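Local coordinates for protein projannalysin (Methanocaldococcus jannaschii, PDB 4JIX) that is the zymogen of a small, soluble zinc metallopeptidase of the minigluzincin type and, once activated, probably cleaves peptide bonds, at residues Ile74-Lys77 against Ile78-Ile81; His83-Lys86 against Phe87-Leu91; Leu52-Tyr55 against Val56-Phe60; Phe95-Asn98 against Glu99-Ile103. The protein carries 1 engineered substitution. All coordinates share one frame; numbering follows the deposited sequence.

Contact 1: Ile74-Lys77 against Ile78-Ile81; sequences IHFK and IKSI. With ZN (zinc ion), chain C.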
loop_
_atom_site.group_PDB
_atom_site.type_symbol
_atom_site.label_atom_id
_atom_site.label_comp_id
_atom_site.label_asym_id
_atom_site.label_seq_id
_atom_site.Cartn_x
_atom_site.Cartn_y
_atom_site.Cartn_z
ATOM N N ILE A 74 -12.732 10.753 6.319
ATOM C CA ILE A 74 -12.435 12.192 6.249
ATOM C C ILE A 74 -13.098 12.737 4.964
ATOM O O ILE A 74 -13.797 13.746 5.039
ATOM C CB ILE A 74 -10.916 12.527 6.334
ATOM C CG1 ILE A 74 -10.396 12.283 7.775
ATOM C CG2 ILE A 74 -10.640 14.003 5.903
ATOM C CD1 ILE A 74 -8.874 12.253 7.869
ATOM N N HIS A 75 -12.957 12.015 3.820
ATOM C CA HIS A 75 -13.605 12.390 2.556
ATOM C C HIS A 75 -15.117 12.555 2.769
ATOM O O HIS A 75 -15.697 13.537 2.318
ATOM C CB HIS A 75 -13.370 11.325 1.462
ATOM C CG HIS A 75 -12.012 11.348 0.844
ATOM N ND1 HIS A 75 -11.545 12.460 0.168
ATOM C CD2 HIS A 75 -11.078 10.374 0.784
ATOM C CE1 HIS A 75 -10.346 12.130 -0.281
ATOM N NE2 HIS A 75 -10.023 10.887 0.067
ATOM N N PHE A 76 -15.743 11.586 3.451
ATOM C CA PHE A 76 -17.172 11.623 3.708
ATOM C C PHE A 76 -17.524 12.833 4.578
ATOM O O PHE A 76 -18.489 13.537 4.266
ATOM C CB PHE A 76 -17.660 10.311 4.354
ATOM C CG PHE A 76 -19.155 10.244 4.605
ATOM C CD1 PHE A 76 -19.655 9.722 5.796
ATOM C CD2 PHE A 76 -20.065 10.660 3.629
ATOM C CE1 PHE A 76 -21.034 9.631 6.015
ATOM C CE2 PHE A 76 -21.444 10.563 3.847
ATOM C CZ PHE A 76 -21.918 10.061 5.043
ATOM N N LYS A 77 -16.712 13.110 5.624
ATOM C CA LYS A 77 -16.972 14.245 6.512
ATOM C C LYS A 77 -16.908 15.608 5.784
ATOM O O LYS A 77 -17.786 16.443 5.993
ATOM C CB LYS A 77 -15.999 14.258 7.701
ATOM C CG LYS A 77 -16.515 15.150 8.829
ATOM C CD LYS A 77 -15.407 15.651 9.683
ATOM C CE LYS A 77 -15.910 16.635 10.706
ATOM N NZ LYS A 77 -15.067 16.588 11.927
ATOM N N ILE A 78 -15.876 15.831 4.958
ATOM C CA ILE A 78 -15.671 17.118 4.283
ATOM C C ILE A 78 -16.470 17.229 2.956
ATOM O O ILE A 78 -16.463 18.294 2.330
ATOM C CB ILE A 78 -14.153 17.392 4.068
ATOM C CG1 ILE A 78 -13.514 16.396 3.058
ATOM C CG2 ILE A 78 -13.420 17.410 5.426
ATOM C CD1 ILE A 78 -12.162 16.749 2.549
ATOM N N LYS A 79 -17.146 16.142 2.538
ATOM C CA LYS A 79 -17.926 16.072 1.297
ATOM C C LYS A 79 -17.038 16.440 0.087
ATOM O O LYS A 79 -17.389 17.295 -0.733
ATOM C CB LYS A 79 -19.200 16.961 1.368
ATOM C CG LYS A 79 -20.148 16.631 2.555
ATOM C CD LYS A 79 -20.789 15.227 2.432
ATOM C CE LYS A 79 -21.736 14.864 3.565
ATOM N NZ LYS A 79 -21.025 14.605 4.835
ATOM N N SER A 80 -15.860 15.796 0.009
ATOM C CA SER A 80 -14.914 16.017 -1.085
ATOM C C SER A 80 -14.138 14.760 -1.363
ATOM O O SER A 80 -13.658 14.130 -0.428
ATOM C CB SER A 80 -13.944 17.151 -0.752
ATOM O OG SER A 80 -13.006 17.338 -1.803
ATOM N N ILE A 81 -13.996 14.406 -2.650
ATOM C CA ILE A 81 -13.185 13.256 -3.067
ATOM C C ILE A 81 -11.694 13.671 -3.150
ATOM O O ILE A 81 -10.836 12.827 -3.393
ATOM C CB ILE A 81 -13.682 12.654 -4.408
ATOM C CG1 ILE A 81 -13.496 13.654 -5.575
ATOM C CG2 ILE A 81 -15.138 12.148 -4.271
ATOM C CD1 ILE A 81 -13.531 13.028 -6.986
HETATM ZN ZN ZN C . -8.494 9.782 -0.923
HETATM O O HOH W 1 -20.038 16.176 7.419
HETATM O O HOH W 2 -6.978 8.634 -1.994
#

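Contact 2: His83-Lys86 against Phe87-Leu91; sequences HGIK and FENEL. With ZN (zinc ion), chain C.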
loop_
_atom_site.group_PDB
_atom_site.type_symbol
_atom_site.label_atom_id
_atom_site.label_comp_id
_atom_site.label_asym_id
_atom_site.label_seq_id
_atom_site.Cartn_x
_atom_site.Cartn_y
_atom_site.Cartn_z
ATOM N N HIS A 83 -7.985 15.763 -1.790
ATOM C CA HIS A 83 -7.102 15.837 -0.628
ATOM C C HIS A 83 -6.587 17.277 -0.499
ATOM O O HIS A 83 -5.380 17.519 -0.490
ATOM C CB HIS A 83 -5.952 14.815 -0.731
ATOM C CG HIS A 83 -6.398 13.433 -1.094
ATOM N ND1 HIS A 83 -6.094 12.881 -2.318
ATOM C CD2 HIS A 83 -7.098 12.533 -0.370
ATOM C CE1 HIS A 83 -6.642 11.677 -2.319
ATOM N NE2 HIS A 83 -7.261 11.427 -1.163
ATOM N N GLY A 84 -7.509 18.225 -0.438
ATOM C CA GLY A 84 -7.143 19.634 -0.298
ATOM C C GLY A 84 -6.715 19.994 1.115
ATOM O O GLY A 84 -6.477 19.113 1.949
ATOM N N ILE A 85 -6.645 21.297 1.405
ATOM C CA ILE A 85 -6.296 21.792 2.739
ATOM C C ILE A 85 -7.368 21.343 3.758
ATOM O O ILE A 85 -7.008 21.019 4.886
ATOM C CB ILE A 85 -6.048 23.337 2.755
ATOM C CG1 ILE A 85 -5.395 23.795 4.084
ATOM C CG2 ILE A 85 -7.310 24.154 2.411
ATOM C CD1 ILE A 85 -4.478 25.012 3.980
ATOM N N LYS A 86 -8.657 21.255 3.347
ATOM C CA LYS A 86 -9.753 20.802 4.216
ATOM C C LYS A 86 -9.575 19.311 4.601
ATOM O O LYS A 86 -9.906 18.927 5.722
ATOM C CB LYS A 86 -11.119 21.049 3.573
ATOM C CG LYS A 86 -11.480 22.536 3.502
ATOM C CD LYS A 86 -12.979 22.749 3.336
ATOM C CE LYS A 86 -13.335 24.105 2.758
ATOM N NZ LYS A 86 -12.964 25.226 3.661
ATOM N N PHE A 87 -8.971 18.504 3.707
ATOM C CA PHE A 87 -8.656 17.104 4.009
ATOM C C PHE A 87 -7.513 17.069 5.028
ATOM O O PHE A 87 -7.634 16.404 6.064
ATOM C CB PHE A 87 -8.276 16.315 2.737
ATOM C CG PHE A 87 -8.162 14.826 2.977
ATOM C CD1 PHE A 87 -9.226 13.976 2.692
ATOM C CD2 PHE A 87 -6.999 14.276 3.516
ATOM C CE1 PHE A 87 -9.135 12.602 2.957
ATOM C CE2 PHE A 87 -6.918 12.909 3.802
ATOM C CZ PHE A 87 -7.985 12.081 3.514
ATOM N N GLU A 88 -6.417 17.812 4.732
ATOM C CA GLU A 88 -5.238 17.911 5.598
ATOM C C GLU A 88 -5.608 18.414 6.993
ATOM O O GLU A 88 -5.106 17.866 7.966
ATOM C CB GLU A 88 -4.169 18.821 4.987
ATOM C CG GLU A 88 -3.372 18.158 3.877
ATOM C CD GLU A 88 -2.306 19.033 3.238
ATOM O OE1 GLU A 88 -2.044 18.856 2.025
ATOM O OE2 GLU A 88 -1.731 19.891 3.948
ATOM N N ASN A 89 -6.525 19.403 7.094
ATOM C CA ASN A 89 -6.971 19.962 8.378
ATOM C C ASN A 89 -7.570 18.892 9.300
ATOM O O ASN A 89 -7.274 18.902 10.498
ATOM C CB ASN A 89 -7.978 21.107 8.185
ATOM C CG ASN A 89 -7.404 22.390 7.624
ATOM O OD1 ASN A 89 -8.149 23.264 7.171
ATOM N ND2 ASN A 89 -6.077 22.519 7.586
ATOM N N GLU A 90 -8.393 17.970 8.754
ATOM C CA GLU A 90 -8.999 16.889 9.542
ATOM C C GLU A 90 -7.968 15.841 9.920
ATOM O O GLU A 90 -7.939 15.405 11.070
ATOM C CB GLU A 90 -10.160 16.206 8.798
ATOM C CG GLU A 90 -11.323 17.119 8.453
ATOM C CD GLU A 90 -12.134 17.679 9.608
ATOM O OE1 GLU A 90 -12.178 17.040 10.686
ATOM O OE2 GLU A 90 -12.762 18.745 9.413
ATOM N N LEU A 91 -7.118 15.447 8.958
ATOM C CA LEU A 91 -6.083 14.441 9.153
ATOM C C LEU A 91 -5.058 14.869 10.217
ATOM O O LEU A 91 -4.631 14.026 11.006
ATOM C CB LEU A 91 -5.378 14.158 7.813
ATOM C CG LEU A 91 -4.277 13.091 7.788
ATOM C CD1 LEU A 91 -4.791 11.738 8.305
ATOM C CD2 LEU A 91 -3.725 12.939 6.372
HETATM ZN ZN ZN C . -8.494 9.782 -0.923
HETATM O O HOH W 2 -6.978 8.634 -1.994
#

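Contact 3: Leu52-Tyr55 against Val56-Phe60; sequences LNKY and VVENF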
loop_
_atom_site.group_PDB
_atom_site.type_symbol
_atom_site.label_atom_id
_atom_site.label_comp_id
_atom_site.label_asym_id
_atom_site.label_seq_id
_atom_site.Cartn_x
_atom_site.Cartn_y
_atom_site.Cartn_z
ATOM N N LEU A 52 -14.188 -2.337 2.115
ATOM C CA LEU A 52 -12.881 -2.749 2.636
ATOM C C LEU A 52 -12.502 -4.102 2.077
ATOM O O LEU A 52 -13.338 -5.009 2.047
ATOM C CB LEU A 52 -12.879 -2.790 4.181
ATOM C CG LEU A 52 -13.221 -1.479 4.920
ATOM C CD1 LEU A 52 -13.464 -1.741 6.395
ATOM C CD2 LEU A 52 -12.122 -0.427 4.751
ATOM N N ASN A 53 -11.249 -4.236 1.626
ATOM C CA ASN A 53 -10.747 -5.482 1.069
ATOM C C ASN A 53 -10.688 -6.544 2.172
ATOM O O ASN A 53 -10.069 -6.329 3.219
ATOM C CB ASN A 53 -9.388 -5.256 0.423
ATOM C CG ASN A 53 -8.736 -6.497 -0.114
ATOM O OD1 ASN A 53 -8.335 -7.400 0.631
ATOM N ND2 ASN A 53 -8.553 -6.524 -1.413
ATOM N N LYS A 54 -11.334 -7.688 1.918
ATOM C CA LYS A 54 -11.459 -8.814 2.847
ATOM C C LYS A 54 -10.109 -9.330 3.384
ATOM O O LYS A 54 -9.991 -9.511 4.595
ATOM C CB LYS A 54 -12.254 -9.963 2.202
ATOM C CG LYS A 54 -12.670 -11.044 3.201
ATOM C CD LYS A 54 -13.721 -11.975 2.624
ATOM C CE LYS A 54 -14.136 -13.045 3.603
ATOM N NZ LYS A 54 -13.131 -14.137 3.686
ATOM N N TYR A 55 -9.113 -9.572 2.518
ATOM C CA TYR A 55 -7.810 -10.065 2.982
ATOM C C TYR A 55 -7.120 -9.044 3.919
ATOM O O TYR A 55 -6.527 -9.438 4.923
ATOM C CB TYR A 55 -6.885 -10.430 1.804
ATOM C CG TYR A 55 -5.500 -10.859 2.250
ATOM C CD1 TYR A 55 -4.447 -9.949 2.294
ATOM C CD2 TYR A 55 -5.251 -12.165 2.666
ATOM C CE1 TYR A 55 -3.182 -10.328 2.742
ATOM C CE2 TYR A 55 -3.987 -12.553 3.114
ATOM C CZ TYR A 55 -2.952 -11.635 3.133
ATOM O OH TYR A 55 -1.698 -12.022 3.548
ATOM N N VAL A 56 -7.201 -7.745 3.577
ATOM C CA VAL A 56 -6.625 -6.639 4.350
ATOM C C VAL A 56 -7.293 -6.580 5.738
ATOM O O VAL A 56 -6.591 -6.514 6.741
ATOM C CB VAL A 56 -6.776 -5.309 3.551
ATOM C CG1 VAL A 56 -6.503 -4.080 4.415
ATOM C CG2 VAL A 56 -5.868 -5.313 2.324
ATOM N N VAL A 57 -8.636 -6.650 5.798
ATOM C CA VAL A 57 -9.383 -6.610 7.066
ATOM C C VAL A 57 -8.976 -7.791 7.982
ATOM O O VAL A 57 -8.883 -7.624 9.202
ATOM C CB VAL A 57 -10.904 -6.587 6.780
ATOM C CG1 VAL A 57 -11.742 -6.928 8.024
ATOM C CG2 VAL A 57 -11.311 -5.237 6.206
ATOM N N GLU A 58 -8.683 -8.949 7.387
ATOM C CA GLU A 58 -8.337 -10.149 8.139
ATOM C C GLU A 58 -6.847 -10.254 8.501
ATOM O O GLU A 58 -6.514 -11.016 9.410
ATOM C CB GLU A 58 -8.774 -11.393 7.352
ATOM C CG GLU A 58 -10.278 -11.619 7.420
ATOM C CD GLU A 58 -10.891 -12.629 6.469
ATOM O OE1 GLU A 58 -10.161 -13.199 5.625
ATOM O OE2 GLU A 58 -12.124 -12.830 6.556
ATOM N N ASN A 59 -5.960 -9.506 7.835
ATOM C CA ASN A 59 -4.528 -9.669 8.077
ATOM C C ASN A 59 -3.761 -8.404 8.502
ATOM O O ASN A 59 -2.651 -8.547 9.022
ATOM C CB ASN A 59 -3.875 -10.259 6.824
ATOM C CG ASN A 59 -4.351 -11.671 6.535
ATOM O OD1 ASN A 59 -3.724 -12.660 6.933
ATOM N ND2 ASN A 59 -5.508 -11.803 5.896
ATOM N N PHE A 60 -4.307 -7.190 8.296
ATOM C CA PHE A 60 -3.570 -5.975 8.687
ATOM C C PHE A 60 -3.791 -5.647 10.152
ATOM O O PHE A 60 -4.895 -5.848 10.655
ATOM C CB PHE A 60 -3.997 -4.766 7.832
ATOM C CG PHE A 60 -3.353 -4.593 6.473
ATOM C CD1 PHE A 60 -3.227 -3.332 5.906
ATOM C CD2 PHE A 60 -2.926 -5.695 5.736
ATOM C CE1 PHE A 60 -2.655 -3.170 4.641
ATOM C CE2 PHE A 60 -2.375 -5.534 4.462
ATOM C CZ PHE A 60 -2.244 -4.273 3.925
#

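Contact 4: Phe95-Asn98 against Glu99-Ile103; sequences FSKN and ECDEI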
loop_
_atom_site.group_PDB
_atom_site.type_symbol
_atom_site.label_atom_id
_atom_site.label_comp_id
_atom_site.label_asym_id
_atom_site.label_seq_id
_atom_site.Cartn_x
_atom_site.Cartn_y
_atom_site.Cartn_z
ATOM N N PHE A 95 -2.759 12.731 12.914
ATOM C CA PHE A 95 -1.362 12.447 12.606
ATOM C C PHE A 95 -0.654 13.588 11.904
ATOM O O PHE A 95 -1.214 14.212 11.003
ATOM C CB PHE A 95 -1.263 11.204 11.685
ATOM C CG PHE A 95 -1.945 9.955 12.187
ATOM C CD1 PHE A 95 -1.389 9.208 13.225
ATOM C CD2 PHE A 95 -3.136 9.519 11.617
ATOM C CE1 PHE A 95 -2.038 8.067 13.711
ATOM C CE2 PHE A 95 -3.786 8.377 12.102
ATOM C CZ PHE A 95 -3.235 7.661 13.147
ATOM N N SER A 96 0.623 13.794 12.263
ATOM C CA SER A 96 1.514 14.737 11.587
ATOM C C SER A 96 1.860 14.163 10.210
ATOM O O SER A 96 1.585 12.979 9.953
ATOM C CB SER A 96 2.787 14.940 12.409
ATOM O OG SER A 96 3.553 13.747 12.370
ATOM N N LYS A 97 2.455 14.982 9.328
ATOM C CA LYS A 97 2.858 14.536 7.990
ATOM C C LYS A 97 3.847 13.353 8.101
ATOM O O LYS A 97 3.680 12.369 7.391
ATOM C CB LYS A 97 3.455 15.704 7.167
ATOM C CG LYS A 97 4.108 15.312 5.823
ATOM C CD LYS A 97 3.131 14.678 4.806
ATOM C CE LYS A 97 3.770 14.462 3.453
ATOM N NZ LYS A 97 2.825 13.826 2.490
ATOM N N ASN A 98 4.824 13.432 9.020
ATOM C CA ASN A 98 5.823 12.381 9.243
ATOM C C ASN A 98 5.180 11.065 9.678
ATOM O O ASN A 98 5.552 10.021 9.150
ATOM C CB ASN A 98 6.872 12.827 10.258
ATOM C CG ASN A 98 7.823 13.873 9.702
ATOM O OD1 ASN A 98 7.932 14.093 8.486
ATOM N ND2 ASN A 98 8.524 14.559 10.584
ATOM N N GLU A 99 4.206 11.117 10.615
ATOM C CA GLU A 99 3.455 9.947 11.079
ATOM C C GLU A 99 2.653 9.323 9.934
ATOM O O GLU A 99 2.592 8.099 9.851
ATOM C CB GLU A 99 2.522 10.320 12.236
ATOM C CG GLU A 99 3.282 10.531 13.531
ATOM C CD GLU A 99 2.488 11.096 14.692
ATOM O OE1 GLU A 99 1.433 11.727 14.453
ATOM O OE2 GLU A 99 2.953 10.947 15.843
ATOM N N CYS A 100 2.062 10.152 9.049
ATOM C CA CYS A 100 1.315 9.668 7.883
ATOM C C CYS A 100 2.244 8.932 6.921
ATOM O O CYS A 100 1.883 7.866 6.440
ATOM C CB CYS A 100 0.593 10.811 7.175
ATOM S SG CYS A 100 -0.821 11.455 8.090
ATOM N N ASP A 101 3.432 9.498 6.644
ATOM C CA ASP A 101 4.425 8.877 5.746
ATOM C C ASP A 101 4.838 7.503 6.282
ATOM O O ASP A 101 4.962 6.551 5.505
ATOM C CB ASP A 101 5.664 9.784 5.590
ATOM C CG ASP A 101 5.422 11.056 4.800
ATOM O OD1 ASP A 101 4.374 11.148 4.124
ATOM O OD2 ASP A 101 6.310 11.927 4.800
ATOM N N GLU A 102 5.017 7.407 7.617
ATOM C CA GLU A 102 5.407 6.168 8.309
ATOM C C GLU A 102 4.375 5.067 8.164
ATOM O O GLU A 102 4.739 3.940 7.835
ATOM C CB GLU A 102 5.599 6.414 9.809
ATOM C CG GLU A 102 6.874 7.106 10.205
ATOM C CD GLU A 102 7.000 7.029 11.712
ATOM O OE1 GLU A 102 6.240 7.741 12.408
ATOM O OE2 GLU A 102 7.742 6.141 12.188
ATOM N N ILE A 103 3.098 5.380 8.437
ATOM C CA ILE A 103 2.007 4.407 8.347
ATOM C C ILE A 103 1.783 3.996 6.880
ATOM O O ILE A 103 1.586 2.811 6.582
ATOM C CB ILE A 103 0.713 4.949 9.010
ATOM C CG1 ILE A 103 0.962 5.168 10.534
ATOM C CG2 ILE A 103 -0.478 3.970 8.780
ATOM C CD1 ILE A 103 -0.066 6.064 11.257
HETATM O O HOH W 3 1.576 11.054 3.408
#

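Contact 1: Ile74-Lys77 against Ile78-Ile81
Bent at chi2 (-66°) and again at chi4, the chain of Lys79 curls back to Phe76, while a chi1 of -77° sets CG of His75 beside its own backbone N, from where the ring reaches the carbonyl of Ser80 and the zinc ion together. The case illustrates how the end of a helix can serve a metal site. His75 binds zinc through NE2 at 2.1 Å, alongside His71, His83 and a water. Its other ring nitrogen, ND1, donates to Ser80 O over 2.8 Å; the bond is bent to 144° at the hydrogen, and the oxygen approaches the ring edge slightly out of its plane. That carbonyl is itself positioned by the backbone, since Ser80 N donates to His75 O at 3.2 Å. Together with the weak bond from Lys79 N to Phe76 O and the positive phi of Lys79, this closes a Schellman motif at the C-terminal end of helix 62-78. The ammonium of Lys79 grips the same carbonyl more firmly, NZ lying 2.8 Å from Phe76 O. It also sits over one face of the Phe76 ring, 4.5 Å from the centroid, as a cation-pi pair, and Glu27 gives it a salt bridge. One residue earlier, Ile78 N bonds to Ile74 O at 2.9 Å. The chemistry implies a second-shell role for the turn: His75 and Ser80 are tied twice, once through the backbone and once through the imidazole, which is likely to restrain the imidazole from turning about CB-CG.

Contact 2: His83-Lys86 against Phe87-Leu91
Gly84 O takes two backbone donors at once: Glu88 N at 3.1 Å, and Phe87 N by a weak bond. Gly84 stands at the N-cap of helix 85-91, and the following carbonyl, Ile85 O, receives Asn89 N at 2.8 Å, so the first turn is built by the main chain. Just before the cap, His83, still in the loop, runs its side chain beside that of Phe87. The two form a T-shaped pair: the planes stand at 88°, the centroids are 5.0 Å apart, and the imidazole presents its CD2 edge over the centre of the phenylalanine face. With CG of Phe87 anti to the backbone N (chi1 -171°), the ring is carried to His83 CD2; Phe87 CB lies 3.6 Å from His83 CA. The edge used is the one next to the metal-binding nitrogen, for His83 NE2 holds the zinc ion at 2.1 Å, beside His71 and His75, while ND1 is hydrogen-bonded to a glycerol. Phe87 also meets the rings of both those other ligands. On the outer side, Asn89 ND2 rests 3.8 Å from Ile85 CG1 in van der Waals contact. Metal binding would be expected to draw electrons from the imidazole and make its C-H at CD2 more positive, a polarity suited to the electron-rich face of Phe87 and consistent with that face helping to hold the imidazole's orientation.

Contact 3: Leu52-Tyr55 against Val56-Phe60
The amide of Asn59 binds Tyr55 in two ways. Its ND2 donates to Tyr55 O at 2.8 Å, with a nearly straight N-H (168°) aimed at a lone pair in the carbonyl plane, and the same amide lies stacked over the phenol ring, the two planes only 20° apart. ND2 sits off toward the rim of that face, 3.3 Å from CE2 of Tyr55, while CB of Asn59 adds a CH-pi contact over the ring. With an alanine at Tyr55, the Asn59 amide would probably keep its backbone acceptor but lose the flat surface beneath it and be freer to tilt. Tyr55 also packs on Gln38 of the second subunit. One position back along the helix, Lys54 NZ and Glu58 OE2 form a weak salt bridge of 3.3 Å. Behind these pairs stands the cap that starts helix 54-59: Asn53, its CG anti to the backbone N (chi1 176°), turns OD1 to accept from Val56 N at 3.2 Å, and its own carbonyl takes Val57 N. Leu52 CB then packs against Val57 CG2 at 3.5 Å, the side chains crossing at about a right angle. Leu52 belongs to the middle strand, 49-53, and bonds by its backbone to Glu32 and Lys34; with Val57 it touches Ile12 of helix 12-22, and Val56 and Phe60 face Leu65 of helix 62-78.

Contact 4: Phe95-Asn98 against Glu99-Ile103
Cys100 N bonds to Ser96 O at 3.0 Å, and Asp101 N to Lys97 O likewise, opening helix 97-111 with Ser96 at its N-cap. The start is a textbook capping box. Ser96 OG, placed between backbone N and carbonyl carbon by a chi1 of 69°, accepts from Glu99 N at 3.2 Å; in return Glu99 OE1 accepts from Ser96 N at 3.1 Å, meeting it on the anti side of the carboxylate and somewhat above its plane. The amides of Ser96 and Glu99 thus find side-chain acceptors at the helix start, where no earlier helical carbonyl exists. One turn along the outer face, Lys97 NZ and Asp101 OD1 make a long salt bridge of 3.5 Å, and a water that donates to OD1 also accepts from NZ. A leucine in place of Asp101 would probably leave Lys97 without its carboxylate mate and the bridging water without its acceptor. The inner face is apolar. Phe95 CB touches Cys100 SG, and Leu70, Tyr67 and Leu64 of helix 62-78 cover this side. Farther along, Ile103 crosses the Phe95 side chain and sets its CD1 methyl over one ring face, 3.7 Å from CE1.

Overall arrangement
Contacts 1 and 2 form one unit: each supplies a histidine to the same zinc ion, and Lys77 of helix 62-78 makes a salt bridge to Glu90 of helix 85-91. Contact 4 touches contact 2 through Leu91 on Cys100 but does not reach contact 1, and contact 3 touches none of the others, its centre about 26 Å from that of contact 2 across the chain. Contact 2 lies largely at the surface; the other three are partly buried. All four finish or start a helix, but by different means: a Schellman turn in contact 1, a bare glycine in contact 2, and side-chain caps from asparagine and serine in contacts 3 and 4, neither of them at the metal.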